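Local atomic coordinates of FprA (Mycobacterium tuberculosis, PDB entry 1LQT), a protein that catalyses electron transfer between NADPH and ferredoxin through a bound FAD, and may supply electrons to P450 systems. Residues 53-57 with 161-165; 174-180 with 437-443. One frame throughout, in Å; residues are numbered along the deposited sequence.

How the interactions relate
Interaction 1 precedes interaction 2 along the chain, closing at residue 165 before the other opens at 174, and their centres are 13 Å apart on the same side of the chain's centre. Helix 157-167, which carries half of interaction 1, leads through the short helix 170-173 into loop 174-180. The two contacts touch: Pro-55 O lies 3.4 Å from Thr-176 CB, and Ile-165 meets Ile-178. Loop 174-180 thus touches both halves of interaction 1 and in turn carries interaction 2. Its partner there, loop 437-443, connects helices 420-434 and 447-454, so the second contact places this C-terminal region beside the loop.

Interaction 1. Residues 53-57 with 161-165; sequences VAPDH and DVARI. With FAD (flavin-adenine dinucleotide), chain H.
Arg-164 crosses His-57 at about a right angle and puts NH2 over one ring face, 3.2 Å above the plane toward the rim, the two planes 37° apart. The arginine sits on helix 157-167, which starts within what looks like the GxGxxA turn of the NADP-binding Rossmann fold; the histidine closes a type I turn, Ala-54 to His-57, in a loop beside the flavin.

The evidence for the grip is a three-residue salt-bridge network. Arg-164 presents its NE side to Asp-56: NE reaches OD2 at 2.7 Å and NH2 reaches OD1 at 2.8 Å, both nearly straight and both on the syn side of the carboxylate. The planes of the two groups are only 22° apart. The bend of the arginine chain at chi3 (-43°) turns the guanidinium so that its other end, NH1 and NH2, closes on the single atom OD1 of Asp-161 one helical turn back. NH1 meets the anti lone pair of that oxygen, whereas NH2 comes from above the carboxylate plane. Two acids thus fix the rotation of one guanidinium.

Ala-54 CB abuts the guanidinium edge, and Pro-55 CG meets Ile-165 CD1 tip to tip at 3.9 Å, an apolar flank against Tyr-132. His-57 is held by Glu-214 at NE2.

Through Asp-161, which touches the modified NADP and whose OD2 is 3.7 Å from FAD C6, the network borders both cofactors. Neighbours flank it there: His-57 also touches the nucleotide, and Val-53 CG2 packs 3.6 Å from FAD N5. One water joins the segments at this end: it accepts from Ala-54 N, lies in the plane of the His-57 ring 2.8 Å from ND1, and is 2.7 Å from Asp-161 OD2, to which it can donate.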
# COMPACT_ATOMS: atom_id res chain seq x y z
N VAL A 53 3.10 3.22 4.28
CA VAL A 53 4.42 3.77 4.47
C VAL A 53 4.91 3.38 5.86
O VAL A 53 4.20 3.50 6.86
CB VAL A 53 4.41 5.31 4.29
CG1 VAL A 53 5.78 5.87 4.59
CG2 VAL A 53 3.97 5.70 2.89
N ALA A 54 6.14 2.88 5.92
CA ALA A 54 6.66 2.34 7.14
C ALA A 54 6.79 3.39 8.24
O ALA A 54 7.02 4.56 7.96
CB ALA A 54 8.01 1.73 6.87
N PRO A 55 6.68 2.95 9.50
CA PRO A 55 6.76 3.92 10.61
C PRO A 55 8.14 4.57 10.75
O PRO A 55 8.25 5.61 11.36
CB PRO A 55 6.35 3.08 11.82
CG PRO A 55 6.69 1.70 11.44
CD PRO A 55 6.34 1.60 9.96
N ASP A 56 9.18 3.93 10.20
CA ASP A 56 10.51 4.54 10.15
C ASP A 56 10.74 5.32 8.86
O ASP A 56 11.87 5.71 8.57
CB ASP A 56 11.60 3.50 10.40
CG ASP A 56 11.67 2.43 9.34
OD1 ASP A 56 10.66 2.23 8.61
OD2 ASP A 56 12.71 1.74 9.22
N HIS A 57 9.66 5.61 8.12
CA HIS A 57 9.72 6.46 6.92
C HIS A 57 8.78 7.68 7.12
O HIS A 57 7.92 7.97 6.29
CB HIS A 57 9.30 5.69 5.65
CG HIS A 57 10.36 4.78 5.09
ND1 HIS A 57 10.06 3.71 4.28
CD2 HIS A 57 11.71 4.88 5.08
CE1 HIS A 57 11.18 3.11 3.91
NE2 HIS A 57 12.20 3.79 4.41
N ASP A 161 10.79 -3.08 3.75
CA ASP A 161 10.09 -2.54 4.91
C ASP A 161 9.85 -3.66 5.94
O ASP A 161 10.09 -3.48 7.13
CB ASP A 161 8.74 -1.95 4.53
CG ASP A 161 8.79 -0.59 3.85
OD1 ASP A 161 9.87 -0.01 3.72
OD2 ASP A 161 7.71 -0.08 3.49
N VAL A 162 9.36 -4.81 5.48
CA VAL A 162 9.07 -5.90 6.40
C VAL A 162 10.33 -6.31 7.14
O VAL A 162 10.34 -6.48 8.36
CB VAL A 162 8.47 -7.07 5.64
CG1 VAL A 162 8.38 -8.31 6.49
CG2 VAL A 162 7.09 -6.72 5.08
N ALA A 163 11.42 -6.47 6.40
CA ALA A 163 12.66 -6.92 7.00
C ALA A 163 13.19 -5.89 8.00
O ALA A 163 13.66 -6.24 9.07
CB ALA A 163 13.67 -7.19 5.93
N ARG A 164 13.10 -4.61 7.65
CA ARG A 164 13.52 -3.55 8.58
C ARG A 164 12.74 -3.58 9.86
O ARG A 164 13.30 -3.44 10.94
CB ARG A 164 13.36 -2.16 8.00
CG ARG A 164 14.33 -1.77 6.94
CD ARG A 164 14.55 -0.22 6.79
NE ARG A 164 13.27 0.46 6.86
CZ ARG A 164 12.32 0.36 5.93
NH1 ARG A 164 12.58 -0.18 4.75
NH2 ARG A 164 11.13 0.84 6.22
N ILE A 165 11.42 -3.68 9.76
CA ILE A 165 10.64 -3.67 10.98
C ILE A 165 10.93 -4.88 11.85
O ILE A 165 11.00 -4.77 13.08
CB ILE A 165 9.15 -3.50 10.65
CG1 ILE A 165 8.91 -2.13 9.95
CG2 ILE A 165 8.31 -3.69 11.86
CD1 ILE A 165 9.41 -0.93 10.64
PA FAD H . -4.36 3.76 -1.29
O1A FAD H . -4.34 2.33 -0.93
O2A FAD H . -3.33 4.68 -0.74
O5B FAD H . -5.78 4.37 -0.87
C5B FAD H . -6.98 3.62 -1.10
C4B FAD H . -8.01 4.15 -0.11
O4B FAD H . -9.28 3.64 -0.52
C3B FAD H . -7.79 3.70 1.33
O3B FAD H . -7.88 4.77 2.25
C2B FAD H . -8.86 2.67 1.53
O2B FAD H . -9.27 2.45 2.86
C1B FAD H . -9.98 3.21 0.63
N9A FAD H . -10.97 2.22 0.22
C8A FAD H . -10.71 0.99 -0.30
N7A FAD H . -11.83 0.33 -0.59
C5A FAD H . -12.85 1.17 -0.21
C6A FAD H . -14.24 1.02 -0.25
N6A FAD H . -14.85 -0.03 -0.76
N1A FAD H . -14.98 2.07 0.21
C2A FAD H . -14.36 3.18 0.67
N3A FAD H . -13.04 3.39 0.74
C4A FAD H . -12.32 2.36 0.29
N1 FAD H . 5.24 5.35 -1.80
C2 FAD H . 6.18 6.31 -1.56
O2 FAD H . 6.28 7.28 -2.29
N3 FAD H . 7.04 6.15 -0.49
C4 FAD H . 6.96 5.13 0.41
O4 FAD H . 7.74 5.07 1.39
C4X FAD H . 5.96 4.18 0.20
N5 FAD H . 5.79 3.13 1.07
C5X FAD H . 4.83 2.18 0.82
C6 FAD H . 4.68 1.11 1.68
C7 FAD H . 3.78 0.09 1.43
C7M FAD H . 3.64 -1.05 2.41
C8 FAD H . 2.98 0.18 0.29
C8M FAD H . 2.01 -0.92 -0.05
C9 FAD H . 3.11 1.26 -0.58
C9A FAD H . 4.03 2.27 -0.33
N10 FAD H . 4.18 3.36 -1.20
C10 FAD H . 5.13 4.32 -0.93
C1' FAD H . 3.32 3.53 -2.40
C2' FAD H . 2.05 4.31 -2.06
O2' FAD H . 1.50 3.78 -0.88
C3' FAD H . 1.04 4.19 -3.21
O3' FAD H . 1.56 4.76 -4.41
C4' FAD H . -0.28 4.94 -3.02
O4' FAD H . -0.68 4.94 -1.65
C5' FAD H . -1.38 4.33 -3.89
O5' FAD H . -2.48 5.23 -3.78
P FAD H . -4.00 4.84 -4.03
O1P FAD H . -4.74 6.10 -3.83
O2P FAD H . -4.21 4.11 -5.32
O3P FAD H . -4.37 3.78 -2.91
O HOH W 1 7.64 2.65 3.41

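Interaction 2. Residues 174-180 with 437-443; sequences ARTDIAD and HGRPRVK
Arg-439 threads its side chain into loop 174-180 and forms the tight half of this contact, while the polar ends of Asp-177, Arg-441 and Lys-443 meet through water. Two irregular connections are joined: 174-180, between helices 170-173 and 180-186, has an ST turn in which Thr-176 OG1 accepts from Ile-178 N; 437-443, between helices 420-434 and 447-454, starts at the Schellman end of the preceding helix, with Gly-438 as C-prime.

On the packed side, a bend at chi3 (72°) swings the arginine head across the loop. NE donates to Thr-176 O at 2.8 Å, the bond running nearly along the C=O axis and in the guanidinium plane. At the far end NH1 and NH2 both close on Asp-180 OD1, the shorter bond, 2.7 Å from NH1, using the syn lone pair and the other arriving from the anti side. The carboxylate is turned 44° from the guanidinium. Thr-176 O and Asp-180 OD1 thus fix its orientation. Ile-178 O lies 2.8 Å from NH2 at the same edge, and Val-442 CG2 of the arginine's own segment rests over one face.

A second arginine makes a bent bond: Arg-175 NH1 approaches His-437 O from above the carbonyl plane, with an N-H...O angle of 141°.

Asp-177 is buried and packs directly, its CB 3.6 Å from Arg-441 CG; only its polar end is wetter. Separate waters bridge the carboxylate to Arg-441 NE and to Lys-443 NZ, from which Asp-177 OD2 is 4.3 Å distant, beyond a salt bridge. Arg-441 also pairs with Asp-427 and Glu-430, and Lys-443 NZ with the carbonyls of Arg-50 and Asn-133. Farther along, one water accepts a hydrogen bond from Asp-180 N and donates to Lys-443 O.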
# COMPACT_ATOMS: atom_id res chain seq x y z
N ALA A 174 10.41 2.40 19.02
CA ALA A 174 9.58 2.98 20.07
C ALA A 174 9.39 4.48 19.92
O ALA A 174 8.53 5.04 20.58
CB ALA A 174 10.14 2.62 21.46
N ARG A 175 10.18 5.14 19.08
CA ARG A 175 10.07 6.57 18.84
C ARG A 175 9.32 6.87 17.54
O ARG A 175 9.28 8.01 17.10
CB ARG A 175 11.45 7.24 18.83
CG ARG A 175 12.23 7.03 20.12
CD ARG A 175 11.52 7.51 21.35
NE ARG A 175 12.36 7.30 22.54
CZ ARG A 175 12.13 7.82 23.72
NH1 ARG A 175 11.07 8.59 23.94
NH2 ARG A 175 12.97 7.59 24.71
N THR A 176 8.69 5.86 16.96
CA THR A 176 7.93 6.01 15.72
C THR A 176 6.45 5.85 16.03
O THR A 176 6.06 5.49 17.14
CB THR A 176 8.31 4.96 14.64
OG1 THR A 176 7.79 3.67 15.02
CG2 THR A 176 9.81 4.88 14.42
N ASP A 177 5.62 6.03 15.01
CA ASP A 177 4.19 5.83 15.13
C ASP A 177 3.76 4.40 14.86
O ASP A 177 2.58 4.15 14.63
CB ASP A 177 3.42 6.83 14.26
CG ASP A 177 3.55 6.59 12.80
OD1 ASP A 177 4.19 5.61 12.36
OD2 ASP A 177 2.95 7.40 12.02
N ILE A 178 4.68 3.45 14.97
CA ILE A 178 4.34 2.04 14.88
C ILE A 178 3.23 1.71 15.88
O ILE A 178 3.15 2.28 16.97
CB ILE A 178 5.60 1.18 15.14
CG1 ILE A 178 5.39 -0.28 14.72
CG2 ILE A 178 6.06 1.31 16.60
CD1 ILE A 178 6.68 -1.08 14.70
N ALA A 179 2.40 0.74 15.53
CA ALA A 179 1.37 0.27 16.43
C ALA A 179 1.97 -0.21 17.75
O ALA A 179 2.93 -0.99 17.76
CB ALA A 179 0.62 -0.87 15.80
N ASP A 180 1.32 0.14 18.85
CA ASP A 180 1.78 -0.33 20.15
C ASP A 180 1.78 -1.85 20.23
O ASP A 180 2.69 -2.43 20.83
CB ASP A 180 0.94 0.24 21.27
CG ASP A 180 1.35 1.61 21.70
OD1 ASP A 180 2.44 2.09 21.34
OD2 ASP A 180 0.62 2.22 22.52
N HIS A 437 5.98 11.18 24.28
CA HIS A 437 6.82 10.00 24.26
C HIS A 437 7.80 9.97 23.12
O HIS A 437 8.43 8.96 22.83
CB HIS A 437 5.92 8.76 24.23
CG HIS A 437 5.00 8.71 25.39
ND1 HIS A 437 5.44 8.69 26.70
CD2 HIS A 437 3.65 8.76 25.46
CE1 HIS A 437 4.41 8.67 27.51
NE2 HIS A 437 3.31 8.71 26.79
N GLY A 438 7.96 11.12 22.46
CA GLY A 438 8.89 11.24 21.37
C GLY A 438 8.43 10.68 20.05
O GLY A 438 9.24 10.52 19.17
N ARG A 439 7.14 10.39 19.92
CA ARG A 439 6.57 9.76 18.75
C ARG A 439 5.69 10.74 18.00
O ARG A 439 5.07 11.60 18.63
CB ARG A 439 5.74 8.55 19.17
CG ARG A 439 6.51 7.56 20.03
CD ARG A 439 5.66 6.54 20.72
NE ARG A 439 5.13 5.54 19.80
CZ ARG A 439 4.38 4.51 20.18
NH1 ARG A 439 4.02 4.32 21.44
NH2 ARG A 439 3.92 3.65 19.28
N PRO A 440 5.55 10.61 16.68
CA PRO A 440 4.65 11.54 15.98
C PRO A 440 3.19 11.39 16.42
O PRO A 440 2.46 12.36 16.46
CB PRO A 440 4.85 11.17 14.50
CG PRO A 440 6.20 10.55 14.45
CD PRO A 440 6.36 9.83 15.73
N ARG A 441 2.81 10.15 16.70
CA ARG A 441 1.47 9.86 17.16
C ARG A 441 1.47 8.44 17.72
O ARG A 441 2.39 7.66 17.46
CB ARG A 441 0.43 9.98 16.05
CG ARG A 441 0.56 8.93 14.98
CD ARG A 441 -0.50 9.05 13.87
NE ARG A 441 -0.42 10.32 13.17
CZ ARG A 441 -1.40 11.25 13.06
NH1 ARG A 441 -2.62 11.11 13.57
NH2 ARG A 441 -1.13 12.36 12.39
N VAL A 442 0.42 8.13 18.48
CA VAL A 442 0.09 6.75 18.83
C VAL A 442 -1.28 6.53 18.25
O VAL A 442 -2.22 7.20 18.61
CB VAL A 442 0.12 6.46 20.34
CG1 VAL A 442 -0.23 5.03 20.60
CG2 VAL A 442 1.44 6.82 20.94
N LYS A 443 -1.37 5.59 17.32
CA LYS A 443 -2.60 5.35 16.61
C LYS A 443 -3.60 4.54 17.38
O LYS A 443 -3.27 3.62 18.11
CB LYS A 443 -2.30 4.64 15.29
CG LYS A 443 -1.57 5.49 14.29
CD LYS A 443 -1.25 4.68 13.05
CE LYS A 443 -0.53 5.51 12.03
NZ LYS A 443 -0.09 4.64 10.86
O HOH W 2 8.55 6.01 23.21
O HOH W 3 1.31 6.94 9.87
O HOH W 4 1.67 3.11 12.28
O HOH W 5 0.79 3.90 16.68
O HOH W 6 2.03 9.97 11.91
O HOH W 7 -1.12 1.72 18.65